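Local coordinates for putative isochorismatase (Streptomyces avermitilis, PDB 3KL2), which is of unknown function but is probably a hydrolase of the isochorismatase family, which belongs to the cysteine hydrolases, at residues D66-R69 / P74-H77; Y94-G99 / R132-F137; N141-L146 / R175-I180; F159-C164 / N195-Y200. One frame throughout, in Å; residues are numbered along the deposited sequence.

Contact 1. Residues D66-R69 / P74-H77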
loop_
_atom_site.group_PDB
_atom_site.type_symbol
_atom_site.label_atom_id
_atom_site.label_comp_id
_atom_site.label_asym_id
_atom_site.label_seq_id
_atom_site.Cartn_x
_atom_site.Cartn_y
_atom_site.Cartn_z
ATOM N N ASP A 66 -31.037 0.212 4.262
ATOM C CA ASP A 66 -32.234 -0.656 4.232
ATOM C C ASP A 66 -32.338 -1.432 2.912
ATOM O O ASP A 66 -32.446 -2.662 2.924
ATOM C CB ASP A 66 -33.516 0.144 4.476
ATOM C CG ASP A 66 -33.672 0.609 5.929
ATOM O OD1 ASP A 66 -32.844 0.241 6.798
ATOM O OD2 ASP A 66 -34.650 1.357 6.203
ATOM N N ALA A 67 -32.263 -0.737 1.781
ATOM C CA ALA A 67 -32.348 -1.423 0.490
ATOM C C ALA A 67 -31.179 -2.387 0.281
ATOM O O ALA A 67 -31.335 -3.438 -0.332
ATOM C CB ALA A 67 -32.436 -0.445 -0.644
ATOM N N ALA A 68 -30.021 -2.024 0.796
ATOM C CA ALA A 68 -28.814 -2.838 0.661
ATOM C C ALA A 68 -29.025 -4.177 1.361
ATOM O O ALA A 68 -28.870 -5.223 0.738
ATOM C CB ALA A 68 -27.612 -2.111 1.223
ATOM N N ARG A 69 -29.421 -4.151 2.629
ATOM C CA ARG A 69 -29.746 -5.386 3.346
ATOM C C ARG A 69 -30.741 -6.238 2.539
ATOM O O ARG A 69 -30.456 -7.409 2.252
ATOM C CB ARG A 69 -30.292 -5.108 4.762
ATOM C CG ARG A 69 -29.326 -4.293 5.640
ATOM C CD ARG A 69 -29.379 -4.659 7.135
ATOM N NE ARG A 69 -28.211 -4.144 7.876
ATOM C CZ ARG A 69 -28.174 -2.975 8.526
ATOM N NH1 ARG A 69 -29.229 -2.147 8.555
ATOM N NH2 ARG A 69 -27.082 -2.618 9.179
ATOM N N PRO A 74 -23.218 -6.433 1.539
ATOM C CA PRO A 74 -22.469 -6.135 2.746
ATOM C C PRO A 74 -22.443 -4.635 3.024
ATOM O O PRO A 74 -22.180 -3.834 2.125
ATOM C CB PRO A 74 -21.077 -6.644 2.427
ATOM C CG PRO A 74 -21.295 -7.708 1.406
ATOM C CD PRO A 74 -22.463 -7.285 0.607
ATOM N N ILE A 75 -22.802 -4.277 4.253
ATOM C CA ILE A 75 -22.693 -2.934 4.751
ATOM C C ILE A 75 -21.411 -2.925 5.572
ATOM O O ILE A 75 -21.267 -3.739 6.449
ATOM C CB ILE A 75 -23.885 -2.615 5.660
ATOM C CG1 ILE A 75 -25.234 -2.949 4.964
ATOM C CG2 ILE A 75 -23.851 -1.201 6.107
ATOM C CD1 ILE A 75 -25.471 -2.331 3.569
ATOM N N MET A 76 -20.485 -2.015 5.284
ATOM C CA MET A 76 -19.212 -1.900 6.009
ATOM C C MET A 76 -19.063 -0.511 6.654
ATOM O O MET A 76 -19.078 0.472 5.942
ATOM C CB MET A 76 -18.089 -2.072 5.019
ATOM C CG MET A 76 -18.058 -3.449 4.369
ATOM S SD MET A 76 -16.572 -3.716 3.442
ATOM C CE MET A 76 -17.030 -5.298 2.798
ATOM N N HIS A 77 -18.897 -0.429 7.982
ATOM C CA HIS A 77 -18.787 0.854 8.685
ATOM C C HIS A 77 -17.339 1.190 8.933
ATOM O O HIS A 77 -16.564 0.347 9.371
ATOM C CB HIS A 77 -19.475 0.792 10.067
ATOM C CG HIS A 77 -20.952 0.518 10.030
ATOM N ND1 HIS A 77 -21.891 1.510 9.838
ATOM C CD2 HIS A 77 -21.651 -0.628 10.238
ATOM C CE1 HIS A 77 -23.102 0.982 9.911
ATOM N NE2 HIS A 77 -22.985 -0.313 10.151
#

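Contact 2. Residues Y94-G99 / R132-F137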
loop_
_atom_site.group_PDB
_atom_site.type_symbol
_atom_site.label_atom_id
_atom_site.label_comp_id
_atom_site.label_asym_id
_atom_site.label_seq_id
_atom_site.Cartn_x
_atom_site.Cartn_y
_atom_site.Cartn_z
ATOM N N TYR A 94 -0.159 18.597 12.027
ATOM C CA TYR A 94 -0.512 19.708 11.161
ATOM C C TYR A 94 -1.655 19.213 10.280
ATOM O O TYR A 94 -2.028 18.013 10.330
ATOM C CB TYR A 94 0.700 20.178 10.315
ATOM C CG TYR A 94 1.106 19.250 9.151
ATOM C CD1 TYR A 94 1.903 18.124 9.360
ATOM C CD2 TYR A 94 0.708 19.521 7.853
ATOM C CE1 TYR A 94 2.296 17.300 8.300
ATOM C CE2 TYR A 94 1.076 18.716 6.809
ATOM C CZ TYR A 94 1.871 17.595 7.024
ATOM O OH TYR A 94 2.204 16.794 5.951
ATOM N N GLY A 95 -2.233 20.130 9.507
ATOM C CA GLY A 95 -3.300 19.806 8.584
ATOM C C GLY A 95 -4.539 19.468 9.354
ATOM O O GLY A 95 -4.655 19.805 10.509
ATOM N N ILE A 96 -5.452 18.772 8.711
ATOM C CA ILE A 96 -6.781 18.530 9.251
ATOM C C ILE A 96 -6.811 17.682 10.537
ATOM O O ILE A 96 -7.758 17.783 11.296
ATOM C CB ILE A 96 -7.675 17.890 8.164
ATOM C CG1 ILE A 96 -9.163 17.869 8.553
ATOM C CG2 ILE A 96 -7.186 16.490 7.869
ATOM C CD1 ILE A 96 -9.813 19.237 8.750
ATOM N N LEU A 97 -5.790 16.864 10.797
ATOM C CA LEU A 97 -5.799 16.026 12.005
ATOM C C LEU A 97 -5.451 16.834 13.239
ATOM O O LEU A 97 -5.758 16.422 14.347
ATOM C CB LEU A 97 -4.858 14.815 11.900
ATOM C CG LEU A 97 -5.282 13.588 11.082
ATOM C CD1 LEU A 97 -4.159 12.560 11.119
ATOM C CD2 LEU A 97 -6.643 12.955 11.538
ATOM N N LYS A 98 -4.810 17.976 13.046
ATOM C CA LYS A 98 -4.510 18.879 14.149
ATOM C C LYS A 98 -5.808 19.370 14.813
ATOM O O LYS A 98 -5.857 19.582 16.030
ATOM C CB LYS A 98 -3.724 20.081 13.644
ATOM C CG LYS A 98 -3.203 21.060 14.739
ATOM C CD LYS A 98 -3.041 22.462 14.141
ATOM C CE LYS A 98 -2.232 23.439 15.012
ATOM N NZ LYS A 98 -2.383 23.152 16.482
ATOM N N GLY A 99 -6.854 19.549 14.008
ATOM C CA GLY A 99 -8.149 19.953 14.522
ATOM C C GLY A 99 -8.826 18.877 15.353
ATOM O O GLY A 99 -9.463 19.183 16.380
ATOM N N ARG A 132 -7.316 5.815 11.370
ATOM C CA ARG A 132 -6.690 6.903 12.096
ATOM C C ARG A 132 -6.426 8.153 11.254
ATOM O O ARG A 132 -6.127 9.194 11.795
ATOM C CB ARG A 132 -5.371 6.439 12.652
ATOM C CG ARG A 132 -5.503 5.459 13.777
ATOM C CD ARG A 132 -6.066 6.087 14.978
ATOM N NE ARG A 132 -5.953 5.229 16.130
ATOM C CZ ARG A 132 -6.723 4.169 16.374
ATOM N NH1 ARG A 132 -7.706 3.808 15.534
ATOM N NH2 ARG A 132 -6.513 3.482 17.492
ATOM N N GLY A 133 -6.525 8.028 9.930
ATOM C CA GLY A 133 -6.310 9.135 9.040
ATOM C C GLY A 133 -7.581 9.331 8.299
ATOM O O GLY A 133 -8.648 8.983 8.784
ATOM N N LEU A 134 -7.467 9.900 7.107
ATOM C CA LEU A 134 -8.625 10.312 6.339
ATOM C C LEU A 134 -8.995 9.308 5.291
ATOM O O LEU A 134 -10.193 8.993 5.064
ATOM C CB LEU A 134 -8.339 11.665 5.687
ATOM C CG LEU A 134 -7.953 12.850 6.615
ATOM C CD1 LEU A 134 -8.862 12.943 7.884
ATOM C CD2 LEU A 134 -6.506 12.814 6.979
ATOM N N ASP A 135 -7.993 8.832 4.576
ATOM C CA ASP A 135 -8.250 7.809 3.568
ATOM C C ASP A 135 -8.610 6.500 4.273
ATOM O O ASP A 135 -7.863 6.026 5.076
ATOM C CB ASP A 135 -6.988 7.646 2.721
ATOM C CG ASP A 135 -7.165 6.642 1.612
ATOM O OD1 ASP A 135 -8.249 6.004 1.514
ATOM O OD2 ASP A 135 -6.191 6.472 0.840
ATOM N N THR A 136 -9.763 5.922 4.004
ATOM C CA THR A 136 -10.132 4.677 4.647
ATOM C C THR A 136 -9.138 3.527 4.243
ATOM O O THR A 136 -8.835 2.626 5.043
ATOM C CB THR A 136 -11.644 4.305 4.306
ATOM O OG1 THR A 136 -12.490 5.431 4.567
ATOM C CG2 THR A 136 -12.161 3.143 5.153
ATOM N N PHE A 137 -8.599 3.541 3.022
ATOM C CA PHE A 137 -7.631 2.508 2.628
ATOM C C PHE A 137 -6.274 2.619 3.308
ATOM O O PHE A 137 -5.542 1.652 3.316
ATOM C CB PHE A 137 -7.446 2.505 1.116
ATOM C CG PHE A 137 -8.658 1.986 0.343
ATOM C CD1 PHE A 137 -8.796 0.638 0.089
ATOM C CD2 PHE A 137 -9.643 2.847 -0.097
ATOM C CE1 PHE A 137 -9.897 0.132 -0.630
ATOM C CE2 PHE A 137 -10.765 2.366 -0.837
ATOM C CZ PHE A 137 -10.889 1.003 -1.094
#

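Contact 3. Residues N141-L146 / R175-I180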
loop_
_atom_site.group_PDB
_atom_site.type_symbol
_atom_site.label_atom_id
_atom_site.label_comp_id
_atom_site.label_asym_id
_atom_site.label_seq_id
_atom_site.Cartn_x
_atom_site.Cartn_y
_atom_site.Cartn_z
ATOM N N ASN A 141 -8.202 -2.312 7.590
ATOM C CA ASN A 141 -8.376 -3.593 6.899
ATOM C C ASN A 141 -9.370 -3.559 5.753
ATOM O O ASN A 141 -9.820 -4.608 5.277
ATOM C CB ASN A 141 -8.785 -4.705 7.877
ATOM C CG ASN A 141 -10.047 -4.381 8.705
ATOM O OD1 ASN A 141 -10.660 -3.352 8.545
ATOM N ND2 ASN A 141 -10.396 -5.269 9.606
ATOM N N LEU A 142 -9.727 -2.369 5.304
ATOM C CA LEU A 142 -10.725 -2.276 4.253
ATOM C C LEU A 142 -10.333 -2.993 2.976
ATOM O O LEU A 142 -11.144 -3.786 2.449
ATOM C CB LEU A 142 -11.036 -0.824 3.905
ATOM C CG LEU A 142 -12.136 -0.672 2.816
ATOM C CD1 LEU A 142 -13.417 -1.269 3.298
ATOM C CD2 LEU A 142 -12.352 0.805 2.394
ATOM N N ASP A 143 -9.151 -2.681 2.441
ATOM C CA ASP A 143 -8.682 -3.311 1.208
ATOM C C ASP A 143 -8.614 -4.833 1.331
ATOM O O ASP A 143 -9.120 -5.565 0.444
ATOM C CB ASP A 143 -7.282 -2.854 0.861
ATOM C CG ASP A 143 -6.975 -2.987 -0.617
ATOM O OD1 ASP A 143 -7.892 -3.248 -1.429
ATOM O OD2 ASP A 143 -5.819 -2.727 -0.964
ATOM N N PHE A 144 -8.010 -5.315 2.424
ATOM C CA PHE A 144 -7.968 -6.754 2.684
ATOM C C PHE A 144 -9.353 -7.453 2.653
ATOM O O PHE A 144 -9.516 -8.502 2.064
ATOM C CB PHE A 144 -7.342 -7.016 4.027
ATOM C CG PHE A 144 -7.098 -8.439 4.295
ATOM C CD1 PHE A 144 -5.824 -8.976 4.153
ATOM C CD2 PHE A 144 -8.137 -9.263 4.690
ATOM C CE1 PHE A 144 -5.606 -10.323 4.419
ATOM C CE2 PHE A 144 -7.916 -10.599 4.931
ATOM C CZ PHE A 144 -6.687 -11.128 4.804
ATOM N N ILE A 145 -10.334 -6.850 3.292
ATOM C CA ILE A 145 -11.629 -7.477 3.447
ATOM C C ILE A 145 -12.382 -7.448 2.122
ATOM O O ILE A 145 -12.987 -8.448 1.746
ATOM C CB ILE A 145 -12.433 -6.807 4.602
ATOM C CG1 ILE A 145 -11.762 -7.151 5.928
ATOM C CG2 ILE A 145 -13.944 -7.209 4.566
ATOM C CD1 ILE A 145 -12.244 -6.401 7.151
ATOM N N LEU A 146 -12.346 -6.323 1.410
ATOM C CA LEU A 146 -13.014 -6.242 0.127
ATOM C C LEU A 146 -12.420 -7.253 -0.832
ATOM O O LEU A 146 -13.144 -7.969 -1.542
ATOM C CB LEU A 146 -12.856 -4.865 -0.511
ATOM C CG LEU A 146 -13.553 -3.657 0.136
ATOM C CD1 LEU A 146 -13.018 -2.433 -0.537
ATOM C CD2 LEU A 146 -15.078 -3.707 0.066
ATOM N N ARG A 175 -7.046 1.680 -6.926
ATOM C CA ARG A 175 -6.906 0.272 -6.645
ATOM C C ARG A 175 -7.872 -0.544 -7.452
ATOM O O ARG A 175 -8.025 -1.697 -7.171
ATOM C CB ARG A 175 -7.070 0.013 -5.155
ATOM C CG ARG A 175 -5.837 0.440 -4.402
ATOM C CD ARG A 175 -5.966 0.165 -2.956
ATOM N NE ARG A 175 -5.018 0.947 -2.204
ATOM C CZ ARG A 175 -4.623 0.686 -0.968
ATOM N NH1 ARG A 175 -5.072 -0.383 -0.330
ATOM N NH2 ARG A 175 -3.780 1.502 -0.374
ATOM N N GLY A 176 -8.504 0.048 -8.464
ATOM C CA GLY A 176 -9.246 -0.735 -9.459
ATOM C C GLY A 176 -10.710 -1.053 -9.162
ATOM O O GLY A 176 -11.393 -1.650 -10.002
ATOM N N PHE A 177 -11.198 -0.632 -8.003
ATOM C CA PHE A 177 -12.610 -0.685 -7.660
ATOM C C PHE A 177 -13.434 0.229 -8.554
ATOM O O PHE A 177 -12.979 1.257 -8.980
ATOM C CB PHE A 177 -12.829 -0.285 -6.174
ATOM C CG PHE A 177 -12.154 -1.212 -5.185
ATOM C CD1 PHE A 177 -12.682 -2.464 -4.910
ATOM C CD2 PHE A 177 -10.991 -0.848 -4.548
ATOM C CE1 PHE A 177 -12.090 -3.322 -4.029
ATOM C CE2 PHE A 177 -10.397 -1.697 -3.631
ATOM C CZ PHE A 177 -10.957 -2.931 -3.364
ATOM N N ARG A 178 -14.637 -0.204 -8.889
ATOM C CA ARG A 178 -15.640 0.661 -9.418
ATOM C C ARG A 178 -16.224 1.406 -8.206
ATOM O O ARG A 178 -17.022 0.836 -7.438
ATOM C CB ARG A 178 -16.742 -0.144 -10.106
ATOM C CG ARG A 178 -17.878 0.765 -10.520
ATOM C CD ARG A 178 -18.874 0.098 -11.389
ATOM N NE ARG A 178 -19.548 -1.014 -10.725
ATOM C CZ ARG A 178 -20.720 -1.495 -11.111
ATOM N NH1 ARG A 178 -21.326 -0.969 -12.161
ATOM N NH2 ARG A 178 -21.294 -2.487 -10.453
ATOM N N VAL A 179 -15.793 2.647 -8.009
ATOM C CA VAL A 179 -16.332 3.485 -6.932
ATOM C C VAL A 179 -17.626 4.208 -7.340
ATOM O O VAL A 179 -17.686 4.842 -8.370
ATOM C CB VAL A 179 -15.301 4.540 -6.512
ATOM C CG1 VAL A 179 -15.748 5.228 -5.249
ATOM C CG2 VAL A 179 -13.908 3.864 -6.346
ATOM N N ILE A 180 -18.649 4.115 -6.524
ATOM C CA ILE A 180 -19.871 4.887 -6.707
ATOM C C ILE A 180 -19.952 5.806 -5.488
ATOM O O ILE A 180 -19.846 5.328 -4.357
ATOM C CB ILE A 180 -21.095 3.974 -6.733
ATOM C CG1 ILE A 180 -21.122 3.152 -8.011
ATOM C CG2 ILE A 180 -22.388 4.766 -6.624
ATOM C CD1 ILE A 180 -22.066 1.976 -7.899
#

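Contact 4. Residues F159-C164 / N195-Y200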
loop_
_atom_site.group_PDB
_atom_site.type_symbol
_atom_site.label_atom_id
_atom_site.label_comp_id
_atom_site.label_asym_id
_atom_site.label_seq_id
_atom_site.Cartn_x
_atom_site.Cartn_y
_atom_site.Cartn_z
ATOM N N PHE A 159 -18.722 11.215 5.710
ATOM C CA PHE A 159 -18.095 12.487 6.037
ATOM C C PHE A 159 -16.583 12.340 5.875
ATOM O O PHE A 159 -16.049 11.212 5.986
ATOM C CB PHE A 159 -18.314 12.801 7.513
ATOM C CG PHE A 159 -19.752 12.953 7.934
ATOM C CD1 PHE A 159 -20.322 14.217 8.029
ATOM C CD2 PHE A 159 -20.496 11.856 8.307
ATOM C CE1 PHE A 159 -21.604 14.386 8.479
ATOM C CE2 PHE A 159 -21.767 11.998 8.761
ATOM C CZ PHE A 159 -22.342 13.277 8.841
ATOM N N LEU A 160 -15.864 13.416 5.555
ATOM C CA LEU A 160 -16.374 14.624 4.943
ATOM C C LEU A 160 -16.252 14.528 3.444
ATOM O O LEU A 160 -15.210 14.083 2.942
ATOM C CB LEU A 160 -15.556 15.820 5.369
ATOM C CG LEU A 160 -15.633 16.166 6.848
ATOM C CD1 LEU A 160 -14.401 16.997 7.255
ATOM C CD2 LEU A 160 -16.943 16.854 7.146
ATOM N N THR A 161 -17.269 15.038 2.740
ATOM C CA THR A 161 -17.283 15.101 1.288
ATOM C C THR A 161 -15.929 15.373 0.635
ATOM O O THR A 161 -15.551 14.634 -0.255
ATOM C CB THR A 161 -18.151 16.223 0.817
ATOM O OG1 THR A 161 -19.464 16.049 1.339
ATOM C CG2 THR A 161 -18.175 16.258 -0.713
ATOM N N ASN A 162 -15.227 16.444 1.041
ATOM C CA ASN A 162 -13.959 16.791 0.384
ATOM C C ASN A 162 -12.727 16.305 1.115
ATOM O O ASN A 162 -11.614 16.575 0.674
ATOM C CB ASN A 162 -13.836 18.305 0.085
ATOM C CG ASN A 162 -13.984 19.151 1.328
ATOM O OD1 ASN A 162 -14.824 18.872 2.184
ATOM N ND2 ASN A 162 -13.138 20.146 1.461
ATOM N N CYS A 163 -12.907 15.566 2.202
ATOM C CA CYS A 163 -11.793 15.088 2.963
ATOM C C CYS A 163 -11.706 13.558 2.868
ATOM O O CYS A 163 -11.302 13.036 1.835
ATOM C CB CYS A 163 -11.884 15.616 4.384
ATOM S SG CYS A 163 -10.332 15.401 5.280
ATOM N N CYS A 164 -12.156 12.866 3.911
ATOM C CA CYS A 164 -12.147 11.409 4.015
ATOM C C CYS A 164 -12.938 10.712 2.899
ATOM O O CYS A 164 -12.526 9.664 2.421
ATOM C CB CYS A 164 -12.711 10.999 5.391
ATOM S SG CYS A 164 -12.077 12.039 6.791
ATOM N N ASN A 195 -20.201 21.157 -2.766
ATOM C CA ASN A 195 -20.671 21.217 -4.150
ATOM C C ASN A 195 -19.524 21.134 -5.154
ATOM O O ASN A 195 -19.679 20.558 -6.232
ATOM C CB ASN A 195 -21.406 22.544 -4.410
ATOM C CG ASN A 195 -22.681 22.709 -3.589
ATOM O OD1 ASN A 195 -23.245 21.764 -3.078
ATOM N ND2 ASN A 195 -23.149 23.941 -3.504
ATOM N N ASN A 196 -18.399 21.764 -4.812
ATOM C CA ASN A 196 -17.254 21.806 -5.696
ATOM C C ASN A 196 -16.663 20.381 -5.823
ATOM O O ASN A 196 -16.520 19.843 -6.946
ATOM C CB ASN A 196 -16.252 22.876 -5.229
ATOM C CG ASN A 196 -16.712 24.369 -5.609
ATOM O OD1 ASN A 196 -17.414 24.596 -6.604
ATOM N ND2 ASN A 196 -16.285 25.349 -4.814
ATOM N N ALA A 197 -16.392 19.753 -4.683
ATOM C CA ALA A 197 -15.961 18.369 -4.649
ATOM C C ALA A 197 -16.877 17.462 -5.493
ATOM O O ALA A 197 -16.390 16.697 -6.326
ATOM C CB ALA A 197 -15.860 17.862 -3.210
ATOM N N ILE A 198 -18.188 17.569 -5.314
ATOM C CA ILE A 198 -19.103 16.699 -6.051
ATOM C C ILE A 198 -19.058 16.937 -7.580
ATOM O O ILE A 198 -18.990 15.956 -8.345
ATOM C CB ILE A 198 -20.551 16.821 -5.537
ATOM C CG1 ILE A 198 -20.685 16.129 -4.179
ATOM C CG2 ILE A 198 -21.558 16.179 -6.519
ATOM C CD1 ILE A 198 -21.880 16.622 -3.336
ATOM N N SER A 199 -19.070 18.211 -8.004
ATOM C CA SER A 199 -19.142 18.582 -9.439
ATOM C C SER A 199 -17.827 18.418 -10.200
ATOM O O SER A 199 -17.834 18.061 -11.372
ATOM C CB SER A 199 -19.590 20.057 -9.634
ATOM O OG SER A 199 -20.668 20.412 -8.786
ATOM N N TYR A 200 -16.718 18.742 -9.545
ATOM C CA TYR A 200 -15.416 18.764 -10.183
ATOM C C TYR A 200 -14.620 17.454 -9.959
ATOM O O TYR A 200 -14.188 16.839 -10.929
ATOM C CB TYR A 200 -14.594 19.925 -9.624
ATOM C CG TYR A 200 -15.161 21.341 -9.842
ATOM C CD1 TYR A 200 -16.248 21.577 -10.703
ATOM C CD2 TYR A 200 -14.558 22.449 -9.217
ATOM C CE1 TYR A 200 -16.737 22.849 -10.916
ATOM C CE2 TYR A 200 -15.030 23.735 -9.440
ATOM C CZ TYR A 200 -16.133 23.936 -10.290
ATOM O OH TYR A 200 -16.636 25.217 -10.526
#

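Contact 1. Residues D66-R69 / P74-H77
A beta-alpha-beta crossover is closed here, in the parallel sheet of the isochorismatase-like alpha/beta fold. Helix 57-71 ends in a short turn, and strand 75-78 then enters the sheet beside strand 26-31. Ala68 on the helix faces Ile75, the first residue of the strand. Their CA atoms are 7.4 Å apart, and the next pair inward along the chain, Arg69 and Pro74, has its CA atoms at 7.3 Å. The side chains of Ala68 and Ile75 face each other, but the modelled separation of Ala68 CB and Ile75 CD1 is too short for two carbons and cannot be relied on. Ile75 sends CG1 opposite its carbonyl carbon, chi1 -51°, and CD1 is then folded back at chi2 -53°. These two torsions turn CD1 toward Ala68. Both residues are buried, and both also lean on Ile28 of strand 26-31, so the helix and the two strands share one apolar layer. The second meeting is looser. The chain of Arg69 passes alongside Ile75, with NE 4.3 Å from Ile75 CG1. That carbon lies obliquely to the guanidinium, neither over its face nor at its edge. The polar end of Arg69 is held elsewhere: NH2 forms a salt bridge with Asp125 OD2. The same carboxylate oxygen accepts a hydrogen bond from His77 NE2. Asp125 thus ties helix and strand indirectly, with Arg69 NH2 and His77 NE2 4.8 Å apart around its OD2.

Contact 2. Residues Y94-G99 / R132-F137
Ile96 and Leu134 make the tight part of this contact. The CG2 methyl of Ile96 sits against the branched end of Leu134, 3.8 Å from CD2 and 3.9 Å from CD1. CG2 lies between the backbone N and the carbonyl carbon of Ile96. The longer CG1 branch is anti to that N, chi1 -168°, and leads away from the loop. Leu97 adds the second apolar pair, its CD2 being 4.3 Å from Leu134 CD1. The same CD2 methyl rests 3.8 Å from the carbonyl oxygen of Arg132. The contact joins the first turn of helix 96-103 to the loop that leaves strand 126-127 of the parallel sheet and leads into helix 136-139. Asp135 caps that short, weakly bonded helix. Its OD1 accepts from Phe137 N at 2.9 Å, with the donor well above the carboxylate plane. Lys131 NZ bonds the carbonyl oxygens of Gly133 and Leu134 and so fixes the loop. Other subunits close in on the apolar patch: Met204 of the second subunit packs on Ile96, its Tyr173 on Leu134, and Phe144 of the third subunit on Leu97. The outer side of the helical turn is looser. Lys98 and Gly99 are exposed there, and Lys98 NZ pairs with Asp102 of its own helix.

Contact 3. Residues N141-L146 / R175-I180
Asp143 and Arg175 form a salt bridge between the first turn of helix 142-149 and the end of helix 164-174, two helices of the alpha/beta fold that precede neighbouring strands of the parallel sheet. Arg175 NH1 donates to Asp143 OD2 at 2.5 Å, a short distance on which little should rest. The bond is bent, with an N-H...O angle of 134°. The nitrogen stands above the carboxylate plane, and the carboxylate and guanidinium planes are 50° apart. Arg175 reaches over with its chain extended from CG to NE. The other oxygen, Asp143 OD1, lies at the edge of the Phe177 ring, 3.6 Å from CZ. Leu146, one turn further along, brings CD1 obliquely to the same ring, 3.5 Å from CZ. Farther out, Arg147 makes a cation-pi contact with Phe177 and a weak, long ion pair with Asp143. Phe137 packs on Asp143 and Arg175. A Schellman motif positions Arg175 and Phe177: Gly176, at positive phi, ends helix 164-174 and turns the chain toward strand 178-187. Its two bonds run from Phe177 N to Gly172 O and from Gly176 N to Tyr173 O.

Contact 4. Residues F159-C164 / N195-Y200
The carboxamide of Asn162 is the flat group nearest to helix 191-205, yet neither of its faces rests on residues 195-200. Only the stem of the side chain touches them: Asn162 CB is 3.9 Å from Ala197 CB, while Asn162 CG is already 5.1 Å from that methyl. With chi1 at 57°, CG stands between the backbone N and the carbonyl carbon, and the amide is directed away from Ala197, toward the start of helix 191-205. Its ND2 is hydrogen-bonded to Glu193 of that helix and to Asp201 of the second subunit, whose Met204 packs on Asn162. Thr161 supplies the other half of the contact. Its CG2 methyl meets Ala197 CB at 3.8 Å and lies 4.3 Å from Ile198 CG1. CG2 is anti to the backbone N, and OG1 is anti to the carbonyl carbon, from where it bonds His194 ND1. Ala197 is therefore covered by two neighbouring residues of one turn, and the backbones come close, with the CA atoms of Asn162 and Ala197 5.6 Å apart. That turn is of type I, from Leu160 to Cys163, and follows a cis peptide bond between Phe159 and Leu160. A non-proline cis peptide in the loop before the cysteine-bearing helix is consistent with the active-site region of related cysteine hydrolases. On the helix, Asn195 O accepts from both Ser199 N and Ser199 OG, from opposite faces of its carbonyl plane. The loop leaves strand 153-159 and enters helix 164-174, while helix 191-205 follows the adjacent strand 178-187. Thr161 also touches Val186 of that strand.

How the contacts relate
Contacts 1 and 2 each close before the next contact opens along the chain. Contacts 3 and 4 interleave. Contacts 1 and 3 both reach the parallel sheet, with centres about 15 Å apart, and Met76 of strand 75-78 packs on helix 142-149. Contacts 2 and 3 are joined where helix 136-139 is followed by helix 142-149: Phe137 packs on Phe177 and Leu142. Contacts 2 and 4, also with centres about 15 Å apart, meet where Leu134 lies against Cys163 and Cys164. Contacts 1 and 2 are on opposite sides of the chain's centre, their centres about 25 Å apart. Contacts 2, 3 and 4 touch the second subunit and so border the interface, but no other chain touches contact 1.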